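Local coordinates for putative uronate isomerase (Thermotoga maritima, PDB 4NAR), which is of unproven function but may act as a racemase related to lactate racemase, at residues 42-47 / 223-228; 72-77 / 311-316; 111-116 / 204-209; 357-362 / 370-375. All blocks are in the same frame, centred on the assembly; numbering follows the deposited sequence.

Contact 1 (42-47 / 223-228); sequences VDFTHL and MVYEEE
Met223, a selenomethionine, lies lengthwise against the ring of Phe44, the two side chains running alongside in opposite senses. Its SE stands 3.9 Å from the centroid of the Phe44 ring and only 1° off the ring normal, a textbook Met-aromatic contact, and on the same ring CZ of Phe44 meets CG of Met223 at 3.5 Å. A bend at the last torsion of Met223 (chi3 -59°) turns CE away from the ring to the Asp43 carboxylate, where it lies 3.5 Å from OD2. At the edge of the Phe44 ring, CE2 approaches the backbone O of Val224. Tyr225 is two residues on and on the same side of the strand as Met223: CA of Asp43 sits over its ring, 4.3 Å from the centroid, and CD1 of Tyr225 touches CE2 of Phe44 obliquely. No direct hydrogen bond joins the segments; one water does, donating to OD2 of Asp43 and lying 3.0 Å from OH of Tyr225. The other carboxylate oxygen, OD1 of Asp43, accepts from both N and OG1 of Thr45 on one face of its plane, the first bond closing an Asx turn at the start of helix 45-58. That helix start thus rests on strand 217-227 of the mixed sheet, with Pro233 of strand 231-240 beside Phe44, Lys84 of helix 78-85 beside Asp43 and helix 241-259 packed against Val224.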
loop_
_atom_site.group_PDB
_atom_site.type_symbol
_atom_site.label_atom_id
_atom_site.label_comp_id
_atom_site.label_asym_id
_atom_site.label_seq_id
_atom_site.Cartn_x
_atom_site.Cartn_y
_atom_site.Cartn_z
ATOM N N VAL A 42 9.799 -2.547 -0.524
ATOM C CA VAL A 42 11.116 -3.077 -0.182
ATOM C C VAL A 42 10.955 -4.080 0.968
ATOM O O VAL A 42 10.665 -3.700 2.115
ATOM C CB VAL A 42 12.115 -1.941 0.171
ATOM C CG1 VAL A 42 13.560 -2.470 0.229
ATOM C CG2 VAL A 42 12.006 -0.821 -0.867
ATOM N N ASP A 43 11.130 -5.363 0.648
ATOM C CA ASP A 43 10.880 -6.445 1.592
ATOM C C ASP A 43 11.786 -7.625 1.261
ATOM O O ASP A 43 12.713 -7.483 0.453
ATOM C CB ASP A 43 9.393 -6.855 1.565
ATOM C CG ASP A 43 8.892 -7.256 0.153
ATOM O OD1 ASP A 43 9.619 -7.941 -0.625
ATOM O OD2 ASP A 43 7.731 -6.897 -0.174
ATOM N N PHE A 44 11.515 -8.794 1.843
ATOM C CA PHE A 44 12.354 -9.959 1.553
ATOM C C PHE A 44 11.679 -11.040 0.678
ATOM O O PHE A 44 12.005 -12.243 0.775
ATOM C CB PHE A 44 12.994 -10.543 2.832
ATOM C CG PHE A 44 12.000 -10.964 3.891
ATOM C CD1 PHE A 44 11.626 -12.298 4.035
ATOM C CD2 PHE A 44 11.448 -10.031 4.751
ATOM C CE1 PHE A 44 10.714 -12.678 5.027
ATOM C CE2 PHE A 44 10.538 -10.405 5.737
ATOM C CZ PHE A 44 10.174 -11.725 5.876
ATOM N N THR A 45 10.768 -10.596 -0.192
ATOM C CA THR A 45 10.119 -11.489 -1.151
ATOM C C THR A 45 11.106 -12.437 -1.829
ATOM O O THR A 45 10.857 -13.647 -1.919
ATOM C CB THR A 45 9.395 -10.718 -2.268
ATOM O OG1 THR A 45 8.382 -9.869 -1.704
ATOM C CG2 THR A 45 8.789 -11.697 -3.270
ATOM N N HIS A 46 12.223 -11.878 -2.287
ATOM C CA HIS A 46 13.226 -12.641 -3.028
ATOM C C HIS A 46 13.703 -13.900 -2.290
ATOM O O HIS A 46 13.939 -14.929 -2.927
ATOM C CB HIS A 46 14.405 -11.745 -3.446
ATOM C CG HIS A 46 15.246 -11.245 -2.302
ATOM N ND1 HIS A 46 16.556 -11.624 -2.129
ATOM C CD2 HIS A 46 14.959 -10.372 -1.302
ATOM C CE1 HIS A 46 17.050 -11.015 -1.056
ATOM N NE2 HIS A 46 16.105 -10.255 -0.541
ATOM N N LEU A 47 13.812 -13.825 -0.959
ATOM C CA LEU A 47 14.160 -14.989 -0.151
ATOM C C LEU A 47 13.017 -16.002 -0.120
ATOM O O LEU A 47 13.247 -17.207 -0.028
ATOM C CB LEU A 47 14.519 -14.589 1.291
ATOM C CG LEU A 47 15.774 -13.757 1.616
ATOM C CD1 LEU A 47 15.824 -13.441 3.116
ATOM C CD2 LEU A 47 17.063 -14.451 1.182
HETATM N N MSE A 223 4.733 -11.410 5.617
HETATM C CA MSE A 223 6.041 -10.976 6.089
HETATM C C MSE A 223 5.947 -9.803 7.056
HETATM O O MSE A 223 5.068 -8.940 6.933
HETATM C CB MSE A 223 6.889 -10.526 4.904
HETATM C CG MSE A 223 7.283 -11.629 3.924
HETATM SE SE MSE A 223 8.168 -10.840 2.370
HETATM C CE MSE A 223 6.765 -9.657 1.730
ATOM N N VAL A 224 6.874 -9.759 8.009
ATOM C CA VAL A 224 7.096 -8.558 8.811
ATOM C C VAL A 224 8.612 -8.308 8.867
ATOM O O VAL A 224 9.407 -9.257 8.995
ATOM C CB VAL A 224 6.491 -8.684 10.233
ATOM C CG1 VAL A 224 6.569 -7.358 10.971
ATOM C CG2 VAL A 224 5.046 -9.147 10.164
ATOM N N TYR A 225 9.019 -7.046 8.763
ATOM C CA TYR A 225 10.437 -6.726 8.694
ATOM C C TYR A 225 10.714 -5.307 9.178
ATOM O O TYR A 225 9.814 -4.464 9.277
ATOM C CB TYR A 225 10.946 -6.861 7.258
ATOM C CG TYR A 225 9.998 -6.207 6.286
ATOM C CD1 TYR A 225 8.953 -6.934 5.728
ATOM C CD2 TYR A 225 10.119 -4.855 5.945
ATOM C CE1 TYR A 225 8.049 -6.340 4.854
ATOM C CE2 TYR A 225 9.218 -4.250 5.059
ATOM C CZ TYR A 225 8.184 -5.001 4.523
ATOM O OH TYR A 225 7.276 -4.438 3.646
ATOM N N GLU A 226 11.986 -5.055 9.470
ATOM C CA GLU A 226 12.459 -3.702 9.715
ATOM C C GLU A 226 13.257 -3.228 8.514
ATOM O O GLU A 226 13.801 -4.040 7.754
ATOM C CB GLU A 226 13.342 -3.654 10.954
ATOM C CG GLU A 226 12.588 -3.872 12.236
ATOM C CD GLU A 226 13.466 -4.489 13.301
ATOM O OE1 GLU A 226 14.633 -4.838 12.988
ATOM O OE2 GLU A 226 12.986 -4.628 14.448
ATOM N N GLU A 227 13.322 -1.910 8.353
ATOM C CA GLU A 227 14.201 -1.311 7.363
ATOM C C GLU A 227 15.078 -0.261 8.032
ATOM O O GLU A 227 14.580 0.769 8.502
ATOM C CB GLU A 227 13.403 -0.684 6.222
ATOM C CG GLU A 227 14.293 -0.003 5.204
ATOM C CD GLU A 227 13.611 0.165 3.862
ATOM O OE1 GLU A 227 12.394 -0.155 3.771
ATOM O OE2 GLU A 227 14.297 0.608 2.906
ATOM N N GLU A 228 16.378 -0.527 8.097
ATOM C CA GLU A 228 17.309 0.458 8.630
ATOM C C GLU A 228 18.151 1.019 7.482
ATOM O O GLU A 228 17.897 2.125 6.981
ATOM C CB GLU A 228 18.197 -0.170 9.707
ATOM C CG GLU A 228 17.438 -0.598 10.963
ATOM C CD GLU A 228 18.367 -0.867 12.145
ATOM O OE1 GLU A 228 18.532 -2.055 12.504
ATOM O OE2 GLU A 228 18.932 0.105 12.712
HETATM O O HOH W 1 5.603 -6.083 1.733
#

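Contact 2 (72-77 / 311-316); sequences THRTMK and IKRFHS. With SO4 (sulfate ion), chain B.
Thr72 and His315 form the direct hydrogen bond of a polar, partly buried contact between two loops, one leading from strand 63-68 to helix 78-85 and the other from strand 302-308 to helix 318-327. NE2 of His315 donates to OG1 of Thr72 over 3.2 Å, with the oxygen only 3° out of the imidazole plane. The ring is held from its other nitrogen as well, since ND1 of His315 is bonded to N of Asn317. OG1 of Thr72 in turn donates to O3 of a sulfate ion at 2.7 Å, and N of Thr72 donates to O2 of the same sulfate at 2.9 Å and 167°. His180, Trp283 and Asn348 also bond this sulfate, so Thr72 lines an anion-binding pocket, with His315 behind it in the second shell; the ion probably came from the crystallisation liquor, but its place is consistent with a site for an acidic ligand. Farther along, OG of Ser316 packs 3.3 Å from CB of Arg74, and a water bridges OG of Ser316 to the backbone O of Thr72. Arg313 comes in across Arg74, the two guanidinium planes steeply inclined at 69° and NH2 of Arg313 3.8 Å from CD of Arg74. Asp280 pairs with NE of Arg74 and NH2 of Arg313 and probably offsets their closeness, while Glu281 takes NE of Arg313 and Glu80 takes NH2 of Arg74.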
loop_
_atom_site.group_PDB
_atom_site.type_symbol
_atom_site.label_atom_id
_atom_site.label_comp_id
_atom_site.label_asym_id
_atom_site.label_seq_id
_atom_site.Cartn_x
_atom_site.Cartn_y
_atom_site.Cartn_z
ATOM N N THR A 72 -3.154 0.408 -8.329
ATOM C CA THR A 72 -3.149 1.353 -9.459
ATOM C C THR A 72 -1.747 1.666 -10.001
ATOM O O THR A 72 -1.618 2.421 -10.974
ATOM C CB THR A 72 -3.820 2.706 -9.107
ATOM O OG1 THR A 72 -3.163 3.283 -7.976
ATOM C CG2 THR A 72 -5.306 2.530 -8.796
ATOM N N HIS A 73 -0.709 1.102 -9.373
ATOM C CA HIS A 73 0.681 1.402 -9.746
ATOM C C HIS A 73 1.060 0.925 -11.147
ATOM O O HIS A 73 0.401 0.046 -11.714
ATOM C CB HIS A 73 1.670 0.782 -8.759
ATOM C CG HIS A 73 1.453 1.189 -7.340
ATOM N ND1 HIS A 73 2.117 0.585 -6.291
ATOM C CD2 HIS A 73 0.640 2.122 -6.791
ATOM C CE1 HIS A 73 1.727 1.139 -5.155
ATOM N NE2 HIS A 73 0.831 2.072 -5.429
ATOM N N ARG A 74 2.152 1.480 -11.676
ATOM C CA ARG A 74 2.616 1.156 -13.035
ATOM C C ARG A 74 2.948 -0.327 -13.186
ATOM O O ARG A 74 3.172 -1.036 -12.192
ATOM C CB ARG A 74 3.839 2.003 -13.447
ATOM C CG ARG A 74 5.101 1.831 -12.559
ATOM C CD ARG A 74 6.350 2.429 -13.259
ATOM N NE ARG A 74 7.589 2.276 -12.490
ATOM C CZ ARG A 74 8.358 1.183 -12.504
ATOM N NH1 ARG A 74 8.010 0.130 -13.241
ATOM N NH2 ARG A 74 9.473 1.135 -11.769
ATOM N N THR A 75 2.968 -0.791 -14.432
ATOM C CA THR A 75 3.422 -2.133 -14.730
ATOM C C THR A 75 4.913 -2.215 -14.467
ATOM O O THR A 75 5.633 -1.205 -14.533
ATOM C CB THR A 75 3.175 -2.498 -16.206
ATOM O OG1 THR A 75 3.721 -1.463 -17.043
ATOM C CG2 THR A 75 1.690 -2.632 -16.472
HETATM N N MSE A 76 5.375 -3.424 -14.172
HETATM C CA MSE A 76 6.794 -3.662 -13.972
HETATM C C MSE A 76 7.459 -4.253 -15.200
HETATM O O MSE A 76 6.845 -5.032 -15.944
HETATM C CB MSE A 76 7.026 -4.569 -12.770
HETATM C CG MSE A 76 7.341 -3.767 -11.517
HETATM SE SE MSE A 76 6.972 -4.803 -9.953
HETATM C CE MSE A 76 8.481 -5.988 -9.918
ATOM N N LYS A 77 8.710 -3.859 -15.403
ATOM C CA LYS A 77 9.562 -4.504 -16.383
ATOM C C LYS A 77 9.948 -5.924 -15.924
ATOM O O LYS A 77 10.009 -6.212 -14.719
ATOM C CB LYS A 77 10.804 -3.643 -16.602
ATOM C CG LYS A 77 10.472 -2.237 -17.074
ATOM C CD LYS A 77 10.671 -2.127 -18.586
ATOM C CE LYS A 77 9.920 -0.941 -19.191
ATOM N NZ LYS A 77 8.457 -1.247 -19.340
ATOM N N ILE A 311 11.698 12.376 -8.399
ATOM C CA ILE A 311 10.285 12.319 -8.753
ATOM C C ILE A 311 9.888 13.476 -9.674
ATOM O O ILE A 311 10.282 14.634 -9.444
ATOM C CB ILE A 311 9.393 12.301 -7.493
ATOM C CG1 ILE A 311 9.573 10.974 -6.747
ATOM C CG2 ILE A 311 7.907 12.518 -7.847
ATOM C CD1 ILE A 311 8.700 10.854 -5.508
ATOM N N LYS A 312 9.108 13.155 -10.708
ATOM C CA LYS A 312 8.678 14.164 -11.675
ATOM C C LYS A 312 7.199 14.035 -12.084
ATOM O O LYS A 312 6.751 14.697 -13.025
ATOM C CB LYS A 312 9.611 14.165 -12.905
ATOM C CG LYS A 312 10.057 12.776 -13.356
ATOM C CD LYS A 312 11.079 12.846 -14.506
ATOM C CE LYS A 312 11.380 11.449 -15.094
ATOM N NZ LYS A 312 10.875 11.275 -16.504
ATOM N N ARG A 313 6.442 13.200 -11.369
ATOM C CA ARG A 313 5.015 13.020 -11.661
ATOM C C ARG A 313 4.195 12.718 -10.394
ATOM O O ARG A 313 4.749 12.390 -9.340
ATOM C CB ARG A 313 4.819 11.901 -12.684
ATOM C CG ARG A 313 4.843 10.524 -12.032
ATOM C CD ARG A 313 5.163 9.452 -13.048
ATOM N NE ARG A 313 5.106 8.105 -12.478
ATOM C CZ ARG A 313 6.105 7.220 -12.528
ATOM N NH1 ARG A 313 7.258 7.549 -13.109
ATOM N NH2 ARG A 313 5.952 6.007 -11.989
ATOM N N PHE A 314 2.875 12.837 -10.496
ATOM C CA PHE A 314 2.010 12.566 -9.357
ATOM C C PHE A 314 1.510 11.125 -9.377
ATOM O O PHE A 314 1.423 10.471 -8.324
ATOM C CB PHE A 314 0.834 13.542 -9.326
ATOM C CG PHE A 314 1.250 14.964 -9.127
ATOM C CD1 PHE A 314 1.380 15.489 -7.837
ATOM C CD2 PHE A 314 1.553 15.772 -10.225
ATOM C CE1 PHE A 314 1.799 16.810 -7.647
ATOM C CE2 PHE A 314 1.959 17.095 -10.051
ATOM C CZ PHE A 314 2.085 17.615 -8.759
ATOM N N HIS A 315 1.163 10.648 -10.568
ATOM C CA HIS A 315 0.732 9.261 -10.752
ATOM C C HIS A 315 1.236 8.836 -12.125
ATOM O O HIS A 315 1.422 9.697 -12.989
ATOM C CB HIS A 315 -0.799 9.155 -10.678
ATOM C CG HIS A 315 -1.301 7.770 -10.403
ATOM N ND1 HIS A 315 -1.379 6.789 -11.375
ATOM C CD2 HIS A 315 -1.762 7.199 -9.260
ATOM C CE1 HIS A 315 -1.861 5.679 -10.841
ATOM N NE2 HIS A 315 -2.105 5.902 -9.558
ATOM N N SER A 316 1.469 7.539 -12.337
ATOM C CA SER A 316 1.984 7.090 -13.638
ATOM C C SER A 316 0.864 6.919 -14.672
ATOM O O SER A 316 1.097 7.021 -15.885
ATOM C CB SER A 316 2.819 5.810 -13.505
ATOM O OG SER A 316 2.100 4.784 -12.828
HETATM S S SO4 B . -3.812 2.086 -4.758
HETATM O O1 SO4 B . -4.739 1.510 -3.769
HETATM O O2 SO4 B . -3.149 0.996 -5.491
HETATM O O3 SO4 B . -4.564 2.953 -5.678
HETATM O O4 SO4 B . -2.792 2.899 -4.060
HETATM O O HOH W 2 -0.559 3.348 -13.362
HETATM O O HOH W 3 3.709 3.417 -10.061
#

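Contact 3 (111-116 / 204-209); sequences GTLPAG and NRASEM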
loop_
_atom_site.group_PDB
_atom_site.type_symbol
_atom_site.label_atom_id
_atom_site.label_comp_id
_atom_site.label_asym_id
_atom_site.label_seq_id
_atom_site.Cartn_x
_atom_site.Cartn_y
_atom_site.Cartn_z
ATOM N N GLY A 111 -19.052 -10.991 -7.564
ATOM C CA GLY A 111 -20.254 -10.655 -6.813
ATOM C C GLY A 111 -20.254 -9.200 -6.386
ATOM O O GLY A 111 -19.328 -8.460 -6.724
ATOM N N THR A 112 -21.281 -8.778 -5.652
ATOM C CA THR A 112 -21.384 -7.383 -5.228
ATOM C C THR A 112 -21.377 -7.243 -3.712
ATOM O O THR A 112 -21.801 -8.152 -3.000
ATOM C CB THR A 112 -22.680 -6.704 -5.747
ATOM O OG1 THR A 112 -23.796 -7.550 -5.475
ATOM C CG2 THR A 112 -22.633 -6.455 -7.247
ATOM N N LEU A 113 -20.882 -6.103 -3.229
ATOM C CA LEU A 113 -21.173 -5.656 -1.873
ATOM C C LEU A 113 -22.572 -5.022 -1.882
ATOM O O LEU A 113 -22.876 -4.204 -2.750
ATOM C CB LEU A 113 -20.128 -4.632 -1.400
ATOM C CG LEU A 113 -18.677 -5.127 -1.285
ATOM C CD1 LEU A 113 -17.742 -4.012 -0.821
ATOM C CD2 LEU A 113 -18.581 -6.314 -0.336
ATOM N N PRO A 114 -23.439 -5.408 -0.927
ATOM C CA PRO A 114 -24.785 -4.812 -0.837
ATOM C C PRO A 114 -24.777 -3.331 -0.432
ATOM O O PRO A 114 -23.909 -2.894 0.335
ATOM C CB PRO A 114 -25.483 -5.660 0.242
ATOM C CG PRO A 114 -24.357 -6.286 1.035
ATOM C CD PRO A 114 -23.261 -6.523 0.022
ATOM N N ALA A 115 -25.755 -2.586 -0.939
ATOM C CA ALA A 115 -25.834 -1.136 -0.774
ATOM C C ALA A 115 -25.874 -0.697 0.680
ATOM O O ALA A 115 -25.258 0.314 1.038
ATOM C CB ALA A 115 -27.053 -0.584 -1.524
ATOM N N GLY A 116 -26.610 -1.443 1.506
ATOM C CA GLY A 116 -26.721 -1.127 2.921
ATOM C C GLY A 116 -25.370 -1.070 3.615
ATOM O O GLY A 116 -25.024 -0.081 4.277
ATOM N N ASN A 204 -12.340 -7.404 3.791
ATOM C CA ASN A 204 -12.627 -8.752 4.277
ATOM C C ASN A 204 -13.945 -9.275 3.720
ATOM O O ASN A 204 -14.050 -10.442 3.329
ATOM C CB ASN A 204 -12.668 -8.795 5.802
ATOM C CG ASN A 204 -11.293 -8.569 6.444
ATOM O OD1 ASN A 204 -10.250 -8.513 5.754
ATOM N ND2 ASN A 204 -11.288 -8.453 7.783
ATOM N N ARG A 205 -14.947 -8.402 3.675
ATOM C CA ARG A 205 -16.272 -8.795 3.194
ATOM C C ARG A 205 -16.205 -9.220 1.734
ATOM O O ARG A 205 -16.723 -10.273 1.361
ATOM C CB ARG A 205 -17.285 -7.663 3.404
ATOM C CG ARG A 205 -18.668 -7.908 2.796
ATOM C CD ARG A 205 -19.340 -9.165 3.340
ATOM N NE ARG A 205 -20.691 -9.357 2.793
ATOM C CZ ARG A 205 -21.038 -10.363 1.986
ATOM N NH1 ARG A 205 -20.132 -11.285 1.634
ATOM N NH2 ARG A 205 -22.290 -10.457 1.535
ATOM N N ALA A 206 -15.524 -8.424 0.915
ATOM C CA ALA A 206 -15.376 -8.731 -0.504
ATOM C C ALA A 206 -14.528 -9.998 -0.756
ATOM O O ALA A 206 -14.832 -10.812 -1.648
ATOM C CB ALA A 206 -14.780 -7.552 -1.201
ATOM N N SER A 207 -13.479 -10.172 0.045
ATOM C CA SER A 207 -12.564 -11.292 -0.142
ATOM C C SER A 207 -13.233 -12.628 0.118
ATOM O O SER A 207 -12.827 -13.647 -0.445
ATOM C CB SER A 207 -11.336 -11.157 0.754
ATOM O OG SER A 207 -10.674 -9.942 0.468
ATOM N N GLU A 208 -14.236 -12.622 0.992
ATOM C CA GLU A 208 -15.003 -13.827 1.266
ATOM C C GLU A 208 -15.563 -14.407 -0.031
ATOM O O GLU A 208 -15.419 -15.600 -0.309
ATOM C CB GLU A 208 -16.154 -13.503 2.199
ATOM C CG GLU A 208 -15.893 -13.890 3.633
ATOM C CD GLU A 208 -17.167 -13.895 4.457
ATOM O OE1 GLU A 208 -17.694 -12.793 4.766
ATOM O OE2 GLU A 208 -17.647 -15.009 4.780
HETATM N N MSE A 209 -16.192 -13.549 -0.829
HETATM C CA MSE A 209 -16.792 -13.982 -2.089
HETATM C C MSE A 209 -15.723 -14.454 -3.085
HETATM O O MSE A 209 -15.968 -15.336 -3.919
HETATM C CB MSE A 209 -17.622 -12.849 -2.693
HETATM C CG MSE A 209 -19.083 -12.836 -2.258
HETATM SE SE MSE A 209 -19.928 -11.185 -2.877
HETATM C CE MSE A 209 -19.082 -9.975 -1.604
#
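Apolar packing carries most of this contact, and CD2 of Leu113 is its centre. This methyl lies 3.5 Å from CG of Arg205, whose aliphatic part runs beside the leucine in the opposite sense, and it also reaches CB of Ala206 at 4.1 Å and CE of Met209 at 3.9 Å. One branch of Leu113 therefore touches two neighbouring residues of the helix and a third about one turn on. A second group of contacts sets the selenomethionine Met209 against the strand backbone: its SE is 4.0 Å from CA of Gly111, and its chain bends at chi3 (-73°) to bring CE within 3.6 Å of O of Thr112. With no side chain on Gly111, SE of Met209 comes directly onto the strand backbone. On the polar side the contact is slight. The guanidinium of Arg205 passes Pro114 obliquely, NH2 lying 4.3 Å from CD, and no hydrogen bond crosses between the segments. Strand 111-113 and helix 204-209 run nearly antiparallel, at 164°, with axes 8.8 Å apart. Strand 130-135 pairs with the former through Gly111 and Leu113, and its Ile132 lies against Leu113, Ala206 and Met209, while helix 115-121 brings Val118 to Leu113 and Phe117 to Arg205.

Contact 4 (357-362 / 370-375); sequences RGAGTF and EFEFDV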
loop_
_atom_site.group_PDB
_atom_site.type_symbol
_atom_site.label_atom_id
_atom_site.label_comp_id
_atom_site.label_asym_id
_atom_site.label_seq_id
_atom_site.Cartn_x
_atom_site.Cartn_y
_atom_site.Cartn_z
ATOM N N ARG A 357 -2.682 16.223 2.015
ATOM C CA ARG A 357 -2.760 17.599 2.516
ATOM C C ARG A 357 -2.935 17.679 4.038
ATOM O O ARG A 357 -2.414 18.600 4.690
ATOM C CB ARG A 357 -3.846 18.417 1.802
ATOM C CG ARG A 357 -3.662 19.910 2.016
ATOM C CD ARG A 357 -2.333 20.377 1.394
ATOM N NE ARG A 357 -1.923 21.741 1.768
ATOM C CZ ARG A 357 -1.342 22.067 2.929
ATOM N NH1 ARG A 357 -1.114 21.140 3.869
ATOM N NH2 ARG A 357 -0.989 23.330 3.163
ATOM N N GLY A 358 -3.652 16.707 4.599
ATOM C CA GLY A 358 -3.866 16.669 6.034
ATOM C C GLY A 358 -5.036 17.514 6.517
ATOM O O GLY A 358 -5.843 18.019 5.720
ATOM N N ALA A 359 -5.122 17.671 7.835
ATOM C CA ALA A 359 -6.197 18.422 8.476
ATOM C C ALA A 359 -6.206 19.882 8.042
ATOM O O ALA A 359 -5.154 20.464 7.755
ATOM C CB ALA A 359 -6.066 18.336 9.997
ATOM N N GLY A 360 -7.402 20.467 8.019
ATOM C CA GLY A 360 -7.570 21.867 7.676
ATOM C C GLY A 360 -9.024 22.278 7.819
ATOM O O GLY A 360 -9.890 21.435 8.084
ATOM N N THR A 361 -9.297 23.569 7.655
ATOM C CA THR A 361 -10.670 24.072 7.694
ATOM C C THR A 361 -11.076 24.690 6.372
ATOM O O THR A 361 -10.250 25.258 5.642
ATOM C CB THR A 361 -10.869 25.137 8.787
ATOM O OG1 THR A 361 -9.776 26.066 8.742
ATOM C CG2 THR A 361 -10.947 24.486 10.175
ATOM N N PHE A 362 -12.364 24.588 6.083
ATOM C CA PHE A 362 -12.921 25.171 4.882
ATOM C C PHE A 362 -14.124 26.035 5.247
ATOM O O PHE A 362 -15.146 25.520 5.709
ATOM C CB PHE A 362 -13.334 24.061 3.921
ATOM C CG PHE A 362 -13.922 24.557 2.630
ATOM C CD1 PHE A 362 -13.175 25.355 1.775
ATOM C CD2 PHE A 362 -15.211 24.204 2.260
ATOM C CE1 PHE A 362 -13.704 25.801 0.572
ATOM C CE2 PHE A 362 -15.751 24.655 1.051
ATOM C CZ PHE A 362 -14.993 25.453 0.204
ATOM N N GLU A 370 -7.526 26.976 5.667
ATOM C CA GLU A 370 -6.393 27.097 6.571
ATOM C C GLU A 370 -5.978 25.669 6.865
ATOM O O GLU A 370 -6.834 24.785 6.909
ATOM C CB GLU A 370 -6.793 27.802 7.871
ATOM C CG GLU A 370 -7.314 29.233 7.687
ATOM C CD GLU A 370 -7.536 29.944 9.023
ATOM O OE1 GLU A 370 -7.160 29.369 10.073
ATOM O OE2 GLU A 370 -8.082 31.071 9.028
ATOM N N PHE A 371 -4.681 25.435 7.067
ATOM C CA PHE A 371 -4.177 24.070 7.234
ATOM C C PHE A 371 -3.370 23.911 8.509
ATOM O O PHE A 371 -2.649 24.827 8.911
ATOM C CB PHE A 371 -3.315 23.659 6.030
ATOM C CG PHE A 371 -4.085 23.559 4.740
ATOM C CD1 PHE A 371 -4.067 24.598 3.811
ATOM C CD2 PHE A 371 -4.852 22.430 4.460
ATOM C CE1 PHE A 371 -4.795 24.506 2.613
ATOM C CE2 PHE A 371 -5.592 22.331 3.263
ATOM C CZ PHE A 371 -5.560 23.368 2.341
ATOM N N GLU A 372 -3.468 22.738 9.127
ATOM C CA GLU A 372 -2.697 22.459 10.329
ATOM C C GLU A 372 -1.181 22.456 10.084
ATOM O O GLU A 372 -0.411 22.879 10.950
ATOM C CB GLU A 372 -3.149 21.148 10.967
ATOM C CG GLU A 372 -4.285 21.323 11.983
ATOM C CD GLU A 372 -3.786 21.841 13.327
ATOM O OE1 GLU A 372 -2.638 21.503 13.711
ATOM O OE2 GLU A 372 -4.539 22.579 14.003
ATOM N N PHE A 373 -0.755 21.980 8.913
ATOM C CA PHE A 373 0.668 21.989 8.570
ATOM C C PHE A 373 0.892 22.235 7.079
ATOM O O PHE A 373 -0.052 22.187 6.291
ATOM C CB PHE A 373 1.373 20.700 9.045
ATOM C CG PHE A 373 0.701 19.423 8.595
ATOM C CD1 PHE A 373 -0.105 18.702 9.477
ATOM C CD2 PHE A 373 0.870 18.946 7.294
ATOM C CE1 PHE A 373 -0.732 17.528 9.078
ATOM C CE2 PHE A 373 0.239 17.764 6.877
ATOM C CZ PHE A 373 -0.560 17.054 7.777
ATOM N N ASP A 374 2.135 22.503 6.694
ATOM C CA ASP A 374 2.478 22.696 5.280
ATOM C C ASP A 374 3.131 21.424 4.707
ATOM O O ASP A 374 3.848 20.719 5.409
ATOM C CB ASP A 374 3.420 23.890 5.114
ATOM C CG ASP A 374 3.460 24.430 3.676
ATOM O OD1 ASP A 374 4.107 25.484 3.451
ATOM O OD2 ASP A 374 2.848 23.813 2.771
ATOM N N VAL A 375 2.856 21.127 3.443
ATOM C CA VAL A 375 3.476 19.988 2.757
ATOM C C VAL A 375 4.291 20.494 1.580
ATOM O O VAL A 375 3.755 21.142 0.665
ATOM C CB VAL A 375 2.426 18.998 2.189
ATOM C CG1 VAL A 375 3.130 17.859 1.435
ATOM C CG2 VAL A 375 1.518 18.477 3.300
HETATM O O HOH W 4 -2.648 20.157 7.165
#
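Arg357 stacks its guanidinium on the ring of Phe371, planes 16° apart and CZ 3.8 Å from the ring centroid, a cation-pi contact at the heart of the tight side. Val375 N lies over the opposite guanidinium face. In the plane of the group, NH1 of Arg357 donates to O of Phe373 at 2.8 Å and 169°, which would fix its rotation. The chain reaches there by turning at chi2 (63°), and its CG packs 3.3 Å from CE2 of Phe371. The carboxylate of Asp374 is a long, out-of-plane charge partner. Just after the helix, Gly358, with positive phi, brings its CA to 3.8 Å from CZ of Phe373, and a water lies over the Phe373 ring, accepting from N of Phe373. Toward solvent the contact thins. There Thr361 and Glu370 are exposed and lie side by side, OG1 of Thr361 3.6 Å from CB of Glu370, and CB of Ala359 only grazes CG of Glu372. Backbone bonds hold this side: N of Glu372 to O of Ala359, and a mutual pair between Thr361 and Glu370. Gly360 and Phe371 form the adjoining non-hydrogen-bonded pair of an antiparallel beta hairpin, strands 360-362 and 369-371, which follows helix 347-357 and leads into strand 373-379 of the parallel sheet.

In the fold
Contacts 1 and 3 lie within the first 228 residues and contact 4 within the last 80, while contact 2 joins the two parts. Helix 198-213 of contact 3 leads directly into strand 217-227 of contact 1, although the contact centres are 31 Å apart. The segments of contacts 1 and 2 alternate along the chain, centres 22 Å apart, and both segments of contact 3 fall between those of either. Contact 4 comes last, its centre 26 Å from that of contact 2; both adjoin the parallel sheet, through strand 373-379 and the loop after strand 302-308. Contact 2 thus joins loops beside the sulfate pocket, between the parts of the chain that carry the mixed and the parallel sheet.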